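Local structure of phospholyase (Arthrobacter aurescens, 5G4J) at residues Ile249-Gln254 with Leu276-Lys281; Leu116-Ser121 with Asn310-Asn315; Val64-His69 with Gly280-Asn285. The protein is a pyridoxal phosphate-dependent phospholyase of the class-III aminotransferase family that eliminates phosphate from ethanolamine phosphate. All coordinates share one frame; numbering follows the deposited sequence.

Contact 1: residues Ile249-Gln254 with Leu276-Lys281; sequences ISDEVQ and LVTMGK. With EXT ({5-hydroxy-6-methyl-4-[(E)-{[2-(phosphonooxy)ethyl]imino}methyl]pyridin-3-yl}methyl dihydrogen phosphate), chain C.
Ile249 and Leu276 sit side by side on neighbouring parallel strands, with Ile249 CG1 3.8 Å from Leu276 CD1. Thr278 lies on the same face and brings its CG2 against Ile249 CG2. Helix 120-135 covers this face. Thr278 OG1 is turned between its own backbone N and carbonyl carbon (chi1 61°), which sets it 3.3 Å from Asp251 CA. The hydroxyl is hydrogen-bonded to Asn124 OD1. Glu252 passes over Val277 at a slant, CG to CG1 at 3.5 Å. Its carboxylate leads away and takes bonds from Ser250 OG, Ser255 OG, Gly266 N and Tyr267 N.

Beyond the strand ends the two segments line one side of the site that holds EXT, the external aldimine of pyridoxal phosphate and phosphoethanolamine. Val253 lies over one face of the pyridine ring with CB and CG2. Its CG1 stands anti to the backbone N (chi1 166°) and crosses the Lys281 chain at about a right angle, 3.3 Å from Lys281 CD, closer than usual. The lysine bends at its last torsion, and NZ donates to the substrate phosphate ester oxygen OAT at 2.7 Å. Gln254 NE2 binds the ring hydroxyl oxygen OAO at 2.8 Å and also OAP of the phosphoethanolamine phosphate, while its OE1 is held by Arg414.

Asp251 OD1 accepts from Val253 N at 3.0 Å, an Asx turn, and OD2 lies 2.6 Å from the pyridine nitrogen NAJ. His148 ND1 and Asn124 ND2 form hydrogen bonds to OD2. An aspartate facing the pyridine nitrogen is a feature of this fold type, and it probably favours a protonated, electron-withdrawing ring. Lys281 NZ is not bonded to the imine carbon CAB, consistent with a Schiff-base lysine displaced by substrate.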
loop_
_atom_site.group_PDB
_atom_site.type_symbol
_atom_site.label_atom_id
_atom_site.label_comp_id
_atom_site.label_asym_id
_atom_site.label_seq_id
_atom_site.Cartn_x
_atom_site.Cartn_y
_atom_site.Cartn_z
ATOM N N ILE A 249 -17.225 9.961 -1.276
ATOM C CA ILE A 249 -15.783 9.914 -1.039
ATOM C C ILE A 249 -15.145 11.011 -1.908
ATOM O O ILE A 249 -15.228 10.955 -3.116
ATOM C CB ILE A 249 -15.100 8.566 -1.372
ATOM C CG1 ILE A 249 -15.785 7.366 -0.690
ATOM C CG2 ILE A 249 -13.618 8.603 -1.040
ATOM C CD1 ILE A 249 -15.346 6.027 -1.258
ATOM N N SER A 250 -14.436 11.956 -1.256
ATOM C CA SER A 250 -13.544 12.873 -1.990
ATOM C C SER A 250 -12.158 12.278 -2.001
ATOM O O SER A 250 -11.511 12.134 -0.913
ATOM C CB SER A 250 -13.500 14.233 -1.362
ATOM O OG SER A 250 -12.677 15.069 -2.197
ATOM N N ASP A 251 -11.685 11.970 -3.210
ATOM C CA ASP A 251 -10.316 11.488 -3.454
ATOM C C ASP A 251 -9.462 12.747 -3.625
ATOM O O ASP A 251 -9.566 13.427 -4.604
ATOM C CB ASP A 251 -10.306 10.627 -4.700
ATOM C CG ASP A 251 -8.914 10.131 -5.073
ATOM O OD1 ASP A 251 -7.905 10.704 -4.616
ATOM O OD2 ASP A 251 -8.835 9.122 -5.832
ATOM N N GLU A 252 -8.656 13.007 -2.623
ATOM C CA GLU A 252 -7.782 14.162 -2.527
ATOM C C GLU A 252 -6.352 13.946 -2.959
ATOM O O GLU A 252 -5.496 14.810 -2.711
ATOM C CB GLU A 252 -7.817 14.715 -1.082
ATOM C CG GLU A 252 -9.141 15.239 -0.702
ATOM C CD GLU A 252 -9.555 16.587 -1.325
ATOM O OE1 GLU A 252 -8.671 17.372 -1.795
ATOM O OE2 GLU A 252 -10.787 16.852 -1.404
ATOM N N VAL A 253 -6.074 12.859 -3.676
ATOM C CA VAL A 253 -4.707 12.549 -4.051
ATOM C C VAL A 253 -4.152 13.658 -4.981
ATOM O O VAL A 253 -2.991 14.019 -4.895
ATOM C CB VAL A 253 -4.619 11.162 -4.690
ATOM C CG1 VAL A 253 -3.336 10.954 -5.358
ATOM C CG2 VAL A 253 -4.877 10.076 -3.650
ATOM N N GLN A 254 -4.985 14.216 -5.847
ATOM C CA GLN A 254 -4.584 15.297 -6.739
ATOM C C GLN A 254 -4.903 16.694 -6.172
ATOM O O GLN A 254 -4.148 17.658 -6.519
ATOM C CB GLN A 254 -5.312 15.209 -8.104
ATOM C CG GLN A 254 -5.009 13.960 -8.868
ATOM C CD GLN A 254 -3.614 13.884 -9.384
ATOM O OE1 GLN A 254 -2.952 14.885 -9.549
ATOM N NE2 GLN A 254 -3.120 12.667 -9.591
ATOM N N LEU A 276 -16.106 10.419 3.761
ATOM C CA LEU A 276 -14.829 9.752 3.544
ATOM C C LEU A 276 -13.975 10.625 2.694
ATOM O O LEU A 276 -14.391 11.119 1.634
ATOM C CB LEU A 276 -15.050 8.435 2.886
ATOM C CG LEU A 276 -15.717 7.336 3.767
ATOM C CD1 LEU A 276 -16.414 6.297 2.901
ATOM C CD2 LEU A 276 -14.735 6.622 4.637
ATOM N N VAL A 277 -12.725 10.822 3.129
ATOM C CA VAL A 277 -11.730 11.595 2.368
ATOM C C VAL A 277 -10.482 10.729 2.279
ATOM O O VAL A 277 -9.950 10.271 3.284
ATOM C CB VAL A 277 -11.381 12.929 3.048
ATOM C CG1 VAL A 277 -10.393 13.710 2.207
ATOM C CG2 VAL A 277 -12.670 13.706 3.220
ATOM N N THR A 278 -9.983 10.523 1.064
ATOM C CA THR A 278 -8.779 9.734 0.876
ATOM C C THR A 278 -7.632 10.627 0.343
ATOM O O THR A 278 -7.854 11.696 -0.250
ATOM C CB THR A 278 -9.046 8.611 -0.092
ATOM O OG1 THR A 278 -9.438 9.120 -1.361
ATOM C CG2 THR A 278 -10.126 7.649 0.406
ATOM N N MET A 279 -6.405 10.189 0.559
ATOM C CA MET A 279 -5.233 10.984 0.289
ATOM C C MET A 279 -4.053 10.064 0.140
ATOM O O MET A 279 -4.059 8.936 0.568
ATOM C CB MET A 279 -5.028 12.048 1.390
ATOM C CG MET A 279 -4.809 11.539 2.718
ATOM S SD MET A 279 -5.098 12.869 3.975
ATOM C CE MET A 279 -6.789 13.073 3.883
ATOM N N GLY A 280 -3.010 10.583 -0.454
ATOM C CA GLY A 280 -1.822 9.763 -0.724
ATOM C C GLY A 280 -0.734 10.796 -1.097
ATOM O O GLY A 280 -0.397 11.643 -0.289
ATOM N N LYS A 281 -0.333 10.768 -2.383
ATOM C CA LYS A 281 0.808 11.556 -2.994
ATOM C C LYS A 281 1.718 12.431 -2.126
ATOM O O LYS A 281 2.659 11.938 -1.496
ATOM C CB LYS A 281 0.370 12.206 -4.291
ATOM C CG LYS A 281 0.285 11.175 -5.433
ATOM C CD LYS A 281 -0.400 11.743 -6.672
ATOM C CE LYS A 281 -0.626 10.678 -7.766
ATOM N NZ LYS A 281 0.498 10.065 -8.517
HETATM C CAA EXT C . -3.885 8.238 -8.088
HETATM C CAB EXT C . -2.651 7.983 -8.748
HETATM P PAC EXT C . -1.243 5.520 -5.628
HETATM O OAD EXT C . -0.698 5.354 -7.030
HETATM O OAE EXT C . -0.437 6.002 -4.564
HETATM O OAF EXT C . -1.687 4.156 -5.170
HETATM O OAG EXT C . -2.444 6.444 -5.744
HETATM C CAH EXT C . -3.656 6.231 -6.536
HETATM C CAI EXT C . -4.356 7.383 -7.027
HETATM N NAJ EXT C . -6.439 8.699 -6.847
HETATM C CAK EXT C . -5.645 7.656 -6.485
HETATM C CAL EXT C . -5.999 9.516 -7.860
HETATM C CAM EXT C . -6.862 10.584 -8.268
HETATM C CAN EXT C . -4.758 9.287 -8.493
HETATM O OAO EXT C . -4.380 10.125 -9.523
HETATM O OAP EXT C . -1.102 12.423 -11.570
HETATM P PAQ EXT C . 0.182 11.545 -11.796
HETATM O OAR EXT C . 0.375 11.308 -13.332
HETATM O OAS EXT C . 1.487 12.108 -11.226
HETATM O OAT EXT C . -0.207 10.045 -11.126
HETATM C CAU EXT C . -0.871 9.016 -11.838
HETATM C CAV EXT C . -1.209 7.992 -10.748
HETATM N NAW EXT C . -2.336 8.531 -9.910
HETATM O O HOH W 1 -3.412 13.689 -0.982
#

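Contact 2: residues Leu116-Ser121 with Asn310-Asn315; sequences LTNSGS and NTFAGN. With EXT ({5-hydroxy-6-methyl-4-[(E)-{[2-(phosphonooxy)ethyl]imino}methyl]pyridin-3-yl}methyl dihydrogen phosphate), chain C; EXT ({5-hydroxy-6-methyl-4-[(E)-{[2-(phosphonooxy)ethyl]imino}methyl]pyridin-3-yl}methyl dihydrogen phosphate), chain F.
Asn310 and Asn118 approach from opposite directions, their amide planes 60° apart, where an Asx motif and a type II beta turn join the end of strand 111-117 at the subunit interface. Beyond that strand, Gly120 N and Ser121 N and OG bind the cofactor phosphate of the EXT in chain C. CG of Asn310 is anti to its N (chi1 178°), which carries the amide toward Asn118. Its OD1 takes Ala313 N from above the carbonyl plane at 3.1 Å, and ND2 is hydrogen-bonded to Glu122 OE1 of the same chain. Thr311 points away. Its N and OG1 grip cofactor phosphate oxygen OAE of the EXT held by the second subunit, with OG1 at 2.6 Å. Phe312 offers CB to Asn118, and the ring stands 74° to that amide. Its ring packs on Ile289 of the second subunit. Ala313 follows, with Ala313 CB 3.1 Å from Leu116 O. Gly314 has positive phi and lies against the Leu116 side chain, CA to CD1 at 3.6 Å. Its N also reaches Thr117 O through one water. Asn315 N closes the turn on Phe312 O at 3.1 Å, and Asn315 OD1 caps helix 316-331 at Ser318 N.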
loop_
_atom_site.group_PDB
_atom_site.type_symbol
_atom_site.label_atom_id
_atom_site.label_comp_id
_atom_site.label_asym_id
_atom_site.label_seq_id
_atom_site.Cartn_x
_atom_site.Cartn_y
_atom_site.Cartn_z
ATOM N N LEU A 116 -4.657 5.233 8.759
ATOM C CA LEU A 116 -3.487 5.479 7.960
ATOM C C LEU A 116 -3.238 4.279 7.029
ATOM O O LEU A 116 -3.588 3.158 7.385
ATOM C CB LEU A 116 -2.299 5.765 8.845
ATOM C CG LEU A 116 -2.302 7.185 9.445
ATOM C CD1 LEU A 116 -1.388 7.300 10.650
ATOM C CD2 LEU A 116 -1.886 8.199 8.400
ATOM N N THR A 117 -2.703 4.535 5.836
ATOM C CA THR A 117 -2.321 3.483 4.904
ATOM C C THR A 117 -0.956 3.798 4.327
ATOM O O THR A 117 -0.313 4.754 4.759
ATOM C CB THR A 117 -3.332 3.366 3.702
ATOM O OG1 THR A 117 -3.224 4.514 2.868
ATOM C CG2 THR A 117 -4.746 3.240 4.160
ATOM N N ASN A 118 -0.522 3.021 3.327
ATOM C CA ASN A 118 0.802 3.284 2.686
ATOM C C ASN A 118 0.733 3.813 1.255
ATOM O O ASN A 118 1.743 3.971 0.620
ATOM C CB ASN A 118 1.643 2.014 2.760
ATOM C CG ASN A 118 1.623 1.377 4.122
ATOM O OD1 ASN A 118 1.024 0.279 4.338
ATOM N ND2 ASN A 118 2.279 2.000 5.027
ATOM N N SER A 119 -0.480 4.072 0.733
ATOM C CA SER A 119 -0.639 4.592 -0.620
ATOM C C SER A 119 -2.063 5.092 -0.804
ATOM O O SER A 119 -2.992 4.746 -0.039
ATOM C CB SER A 119 -0.410 3.484 -1.674
ATOM O OG SER A 119 -1.403 2.459 -1.579
ATOM N N GLY A 120 -2.220 5.892 -1.820
ATOM C CA GLY A 120 -3.502 6.320 -2.285
ATOM C C GLY A 120 -4.415 5.151 -2.697
ATOM O O GLY A 120 -5.638 5.182 -2.369
ATOM N N SER A 121 -3.903 4.130 -3.417
ATOM C CA SER A 121 -4.702 2.944 -3.740
ATOM C C SER A 121 -5.185 2.257 -2.501
ATOM O O SER A 121 -6.345 1.890 -2.426
ATOM C CB SER A 121 -4.026 1.910 -4.697
ATOM O OG SER A 121 -3.753 2.542 -5.950
ATOM N N ASN A 310 -3.029 -2.744 9.394
ATOM C CA ASN A 310 -2.119 -2.498 8.294
ATOM C C ASN A 310 -0.723 -2.391 8.895
ATOM O O ASN A 310 -0.445 -1.419 9.633
ATOM C CB ASN A 310 -2.557 -1.196 7.617
ATOM C CG ASN A 310 -1.663 -0.787 6.475
ATOM O OD1 ASN A 310 -0.388 -0.921 6.557
ATOM N ND2 ASN A 310 -2.294 -0.248 5.392
ATOM N N THR A 311 0.168 -3.373 8.598
ATOM C CA THR A 311 1.469 -3.460 9.325
ATOM C C THR A 311 2.312 -2.168 9.380
ATOM O O THR A 311 2.880 -1.815 10.431
ATOM C CB THR A 311 2.363 -4.626 8.760
ATOM O OG1 THR A 311 1.693 -5.922 8.949
ATOM C CG2 THR A 311 3.804 -4.619 9.427
ATOM N N PHE A 312 2.513 -1.531 8.229
ATOM C CA PHE A 312 3.405 -0.334 8.100
ATOM C C PHE A 312 2.673 0.970 8.399
ATOM O O PHE A 312 3.305 1.987 8.743
ATOM C CB PHE A 312 3.945 -0.254 6.669
ATOM C CG PHE A 312 4.822 -1.413 6.288
ATOM C CD1 PHE A 312 5.795 -1.891 7.176
ATOM C CD2 PHE A 312 4.722 -1.992 5.029
ATOM C CE1 PHE A 312 6.706 -2.930 6.807
ATOM C CE2 PHE A 312 5.625 -3.067 4.695
ATOM C CZ PHE A 312 6.596 -3.509 5.599
ATOM N N ALA A 313 1.337 0.932 8.293
ATOM C CA ALA A 313 0.527 2.152 8.513
ATOM C C ALA A 313 0.742 2.729 9.919
ATOM O O ALA A 313 0.748 2.011 10.954
ATOM C CB ALA A 313 -0.943 1.890 8.366
ATOM N N GLY A 314 0.981 4.028 9.945
ATOM C CA GLY A 314 1.087 4.685 11.212
ATOM C C GLY A 314 2.359 4.343 11.945
ATOM O O GLY A 314 2.484 4.587 13.179
ATOM N N ASN A 315 3.343 3.795 11.267
ATOM C CA ASN A 315 4.614 3.617 11.945
ATOM C C ASN A 315 5.206 4.976 12.259
ATOM O O ASN A 315 4.860 5.954 11.630
ATOM C CB ASN A 315 5.563 2.774 11.079
ATOM C CG ASN A 315 6.062 3.511 9.811
ATOM O OD1 ASN A 315 6.966 4.344 9.894
ATOM N ND2 ASN A 315 5.533 3.160 8.671
HETATM C CAA EXT C . -3.885 8.238 -8.088
HETATM C CAB EXT C . -2.651 7.983 -8.748
HETATM P PAC EXT C . -1.243 5.520 -5.628
HETATM O OAD EXT C . -0.698 5.354 -7.030
HETATM O OAE EXT C . -0.437 6.002 -4.564
HETATM O OAF EXT C . -1.687 4.156 -5.170
HETATM O OAG EXT C . -2.444 6.444 -5.744
HETATM C CAH EXT C . -3.656 6.231 -6.536
HETATM C CAI EXT C . -4.356 7.383 -7.027
HETATM N NAJ EXT C . -6.439 8.699 -6.847
HETATM C CAK EXT C . -5.645 7.656 -6.485
HETATM C CAL EXT C . -5.999 9.516 -7.860
HETATM C CAM EXT C . -6.862 10.584 -8.268
HETATM C CAN EXT C . -4.758 9.287 -8.493
HETATM O OAO EXT C . -4.380 10.125 -9.523
HETATM O OAP EXT C . -1.102 12.423 -11.570
HETATM P PAQ EXT C . 0.182 11.545 -11.796
HETATM O OAR EXT C . 0.375 11.308 -13.332
HETATM O OAS EXT C . 1.487 12.108 -11.226
HETATM O OAT EXT C . -0.207 10.045 -11.126
HETATM C CAU EXT C . -0.871 9.016 -11.838
HETATM C CAV EXT C . -1.209 7.992 -10.748
HETATM N NAW EXT C . -2.336 8.531 -9.910
HETATM C CAA EXT F . 0.621 -10.269 6.778
HETATM C CAB EXT F . 0.495 -9.374 7.864
HETATM P PAC EXT F . 0.723 -5.884 5.419
HETATM O OAD EXT F . 2.044 -5.252 5.336
HETATM O OAE EXT F . 0.115 -5.851 6.878
HETATM O OAF EXT F . -0.204 -5.452 4.328
HETATM O OAG EXT F . 1.068 -7.520 5.278
HETATM C CAH EXT F . 0.023 -8.427 5.169
HETATM C CAI EXT F . 0.401 -9.787 5.468
HETATM N NAJ EXT F . 0.797 -12.068 4.590
HETATM C CAK EXT F . 0.533 -10.678 4.388
HETATM C CAL EXT F . 0.995 -12.544 5.851
HETATM C CAM EXT F . 1.269 -13.929 6.057
HETATM C CAN EXT F . 0.915 -11.656 6.944
HETATM O OAO EXT F . 1.033 -12.205 8.204
HETATM O OAP EXT F . 2.967 -11.441 12.216
HETATM P PAQ EXT F . 2.438 -10.025 12.821
HETATM O OAR EXT F . 1.481 -10.269 14.136
HETATM O OAS EXT F . 3.566 -9.188 13.371
HETATM O OAT EXT F . 1.543 -9.094 11.697
HETATM C CAU EXT F . 0.191 -9.437 11.467
HETATM C CAV EXT F . -0.131 -8.798 10.160
HETATM N NAW EXT F . 0.214 -9.777 9.092
HETATM O O HOH W 2 1.084 5.275 7.299
#

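Contact 3: residues Val64-His69 with Gly280-Asn285; sequences VPHVGH and GKPMGN. With EXT ({5-hydroxy-6-methyl-4-[(E)-{[2-(phosphonooxy)ethyl]imino}methyl]pyridin-3-yl}methyl dihydrogen phosphate), chain C.
Val64 and Pro282 come within 4.2 Å, CA to CA, where two loops meet, and the first loop makes an inverse gamma turn at Pro65 and a type I turn from Pro65 to Gly68. Val64 O receives CA-H contacts from both Pro282 and Asn285. Val64 CG2 rests on the aliphatic part of Lys281, 3.8 Å from its CG, and crosses that chain at about a right angle. Pro282 sets CB against His66, 3.4 Å from its CB and 3.5 Å from ND1, so Pro282 CB meets His66 at its CB and slants against the ring near ND1. Helix 316-331 packs against the same histidine.

Asn285 carries the polar contact. Its OD1 accepts from Val67 N at 2.9 Å, and ND2 donates to Gly68 O at 3.1 Å in a nearly straight bond of 172°. Gly68 O lies in the amide plane. Val67 CG2 packs against the amide, 3.4 Å from OD1. Both ends of a buried amide thus serve the peptide groups of one turn. This fixes its rotation and pins the 64-69 loop to the loop that follows Lys281.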
loop_
_atom_site.group_PDB
_atom_site.type_symbol
_atom_site.label_atom_id
_atom_site.label_comp_id
_atom_site.label_asym_id
_atom_site.label_seq_id
_atom_site.Cartn_x
_atom_site.Cartn_y
_atom_site.Cartn_z
ATOM N N VAL A 64 4.175 14.892 -5.829
ATOM C CA VAL A 64 4.655 14.087 -4.717
ATOM C C VAL A 64 5.670 14.820 -3.815
ATOM O O VAL A 64 5.505 14.847 -2.581
ATOM C CB VAL A 64 5.171 12.734 -5.237
ATOM C CG1 VAL A 64 5.883 11.975 -4.140
ATOM C CG2 VAL A 64 4.024 11.918 -5.785
ATOM N N PRO A 65 6.646 15.552 -4.389
ATOM C CA PRO A 65 7.530 16.357 -3.567
ATOM C C PRO A 65 6.873 17.684 -3.258
ATOM O O PRO A 65 7.298 18.806 -3.697
ATOM C CB PRO A 65 8.776 16.517 -4.444
ATOM C CG PRO A 65 8.287 16.369 -5.833
ATOM C CD PRO A 65 7.045 15.545 -5.818
ATOM N N HIS A 66 5.806 17.576 -2.469
ATOM C CA HIS A 66 4.950 18.692 -2.131
ATOM C C HIS A 66 5.670 19.912 -1.585
ATOM O O HIS A 66 5.355 21.056 -1.931
ATOM C CB HIS A 66 3.976 18.162 -1.055
ATOM C CG HIS A 66 2.894 19.103 -0.689
ATOM N ND1 HIS A 66 1.939 19.481 -1.583
ATOM C CD2 HIS A 66 2.591 19.704 0.474
ATOM C CE1 HIS A 66 1.090 20.290 -0.994
ATOM N NE2 HIS A 66 1.491 20.491 0.231
ATOM N N VAL A 67 6.685 19.675 -0.733
ATOM C CA VAL A 67 7.490 20.722 -0.122
ATOM C C VAL A 67 8.919 20.832 -0.736
ATOM O O VAL A 67 9.846 21.375 -0.102
ATOM C CB VAL A 67 7.528 20.649 1.441
ATOM C CG1 VAL A 67 6.115 20.896 1.988
ATOM C CG2 VAL A 67 8.105 19.345 1.956
ATOM N N GLY A 68 9.046 20.335 -1.937
ATOM C CA GLY A 68 10.270 20.422 -2.712
ATOM C C GLY A 68 11.146 19.198 -2.693
ATOM O O GLY A 68 11.193 18.484 -1.694
ATOM N N HIS A 69 11.863 18.983 -3.790
ATOM C CA HIS A 69 12.899 17.974 -3.859
ATOM C C HIS A 69 13.981 18.184 -2.795
ATOM O O HIS A 69 14.397 19.297 -2.522
ATOM C CB HIS A 69 13.516 17.994 -5.240
ATOM C CG HIS A 69 12.563 17.583 -6.286
ATOM N ND1 HIS A 69 11.993 18.448 -7.198
ATOM C CD2 HIS A 69 12.054 16.378 -6.549
ATOM C CE1 HIS A 69 11.206 17.777 -8.002
ATOM N NE2 HIS A 69 11.227 16.498 -7.629
ATOM N N GLY A 280 -3.010 10.583 -0.454
ATOM C CA GLY A 280 -1.822 9.763 -0.724
ATOM C C GLY A 280 -0.734 10.796 -1.097
ATOM O O GLY A 280 -0.397 11.643 -0.289
ATOM N N LYS A 281 -0.333 10.768 -2.383
ATOM C CA LYS A 281 0.808 11.556 -2.994
ATOM C C LYS A 281 1.718 12.431 -2.126
ATOM O O LYS A 281 2.659 11.938 -1.496
ATOM C CB LYS A 281 0.370 12.206 -4.291
ATOM C CG LYS A 281 0.285 11.175 -5.433
ATOM C CD LYS A 281 -0.400 11.743 -6.672
ATOM C CE LYS A 281 -0.626 10.678 -7.766
ATOM N NZ LYS A 281 0.498 10.065 -8.517
ATOM N N PRO A 282 1.376 13.740 -2.038
ATOM C CA PRO A 282 2.191 14.658 -1.329
ATOM C C PRO A 282 2.381 14.384 0.059
ATOM O O PRO A 282 3.261 14.995 0.622
ATOM C CB PRO A 282 1.327 16.016 -1.397
ATOM C CG PRO A 282 -0.100 15.483 -1.470
ATOM C CD PRO A 282 0.124 14.420 -2.514
ATOM N N MET A 283 1.512 13.592 0.691
ATOM C CA MET A 283 1.452 13.713 2.128
ATOM C C MET A 283 2.753 13.499 2.918
ATOM O O MET A 283 2.971 14.085 4.016
ATOM C CB MET A 283 0.234 12.955 2.633
ATOM C CG MET A 283 0.355 11.627 3.118
ATOM S SD MET A 283 -1.323 10.883 3.406
ATOM C CE MET A 283 -1.553 11.049 5.149
ATOM N N GLY A 284 3.637 12.604 2.419
ATOM C CA GLY A 284 4.948 12.367 3.013
ATOM C C GLY A 284 6.115 12.865 2.172
ATOM O O GLY A 284 7.234 12.392 2.317
ATOM N N ASN A 285 5.870 13.771 1.246
ATOM C CA ASN A 285 6.901 14.280 0.313
ATOM C C ASN A 285 7.527 13.199 -0.600
ATOM O O ASN A 285 8.553 13.442 -1.218
ATOM C CB ASN A 285 8.001 15.020 1.008
ATOM C CG ASN A 285 8.512 16.221 0.189
ATOM O OD1 ASN A 285 7.735 16.947 -0.397
ATOM N ND2 ASN A 285 9.853 16.392 0.113
HETATM C CAA EXT C . -3.885 8.238 -8.088
HETATM C CAB EXT C . -2.651 7.983 -8.748
HETATM P PAC EXT C . -1.243 5.520 -5.628
HETATM O OAD EXT C . -0.698 5.354 -7.030
HETATM O OAE EXT C . -0.437 6.002 -4.564
HETATM O OAF EXT C . -1.687 4.156 -5.170
HETATM O OAG EXT C . -2.444 6.444 -5.744
HETATM C CAH EXT C . -3.656 6.231 -6.536
HETATM C CAI EXT C . -4.356 7.383 -7.027
HETATM N NAJ EXT C . -6.439 8.699 -6.847
HETATM C CAK EXT C . -5.645 7.656 -6.485
HETATM C CAL EXT C . -5.999 9.516 -7.860
HETATM C CAM EXT C . -6.862 10.584 -8.268
HETATM C CAN EXT C . -4.758 9.287 -8.493
HETATM O OAO EXT C . -4.380 10.125 -9.523
HETATM O OAP EXT C . -1.102 12.423 -11.570
HETATM P PAQ EXT C . 0.182 11.545 -11.796
HETATM O OAR EXT C . 0.375 11.308 -13.332
HETATM O OAS EXT C . 1.487 12.108 -11.226
HETATM O OAT EXT C . -0.207 10.045 -11.126
HETATM C CAU EXT C . -0.871 9.016 -11.838
HETATM C CAV EXT C . -1.209 7.992 -10.748
HETATM N NAW EXT C . -2.336 8.531 -9.910
#

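Overall arrangement
From the N terminus, residues 64-69 come first, after strand 56-59. Contact 3 closes the long loop from there to 280-285. Residues 116-121 end an outer strand of the central sheet and begin helix 120-135. Contact 2 joins them to 310-315, so contacts 2 and 3 cross. Contact 1 closes a much shorter loop, from 249-254 to 276-281, and falls within the span of contact 2. It ends on the same part of the chain as contact 3, sharing Gly280 and Lys281. Together they tie the central sheet, the loop between strand 56-59 and helix 72-82, and the subunit interface beside the cofactor sites of the two subunits.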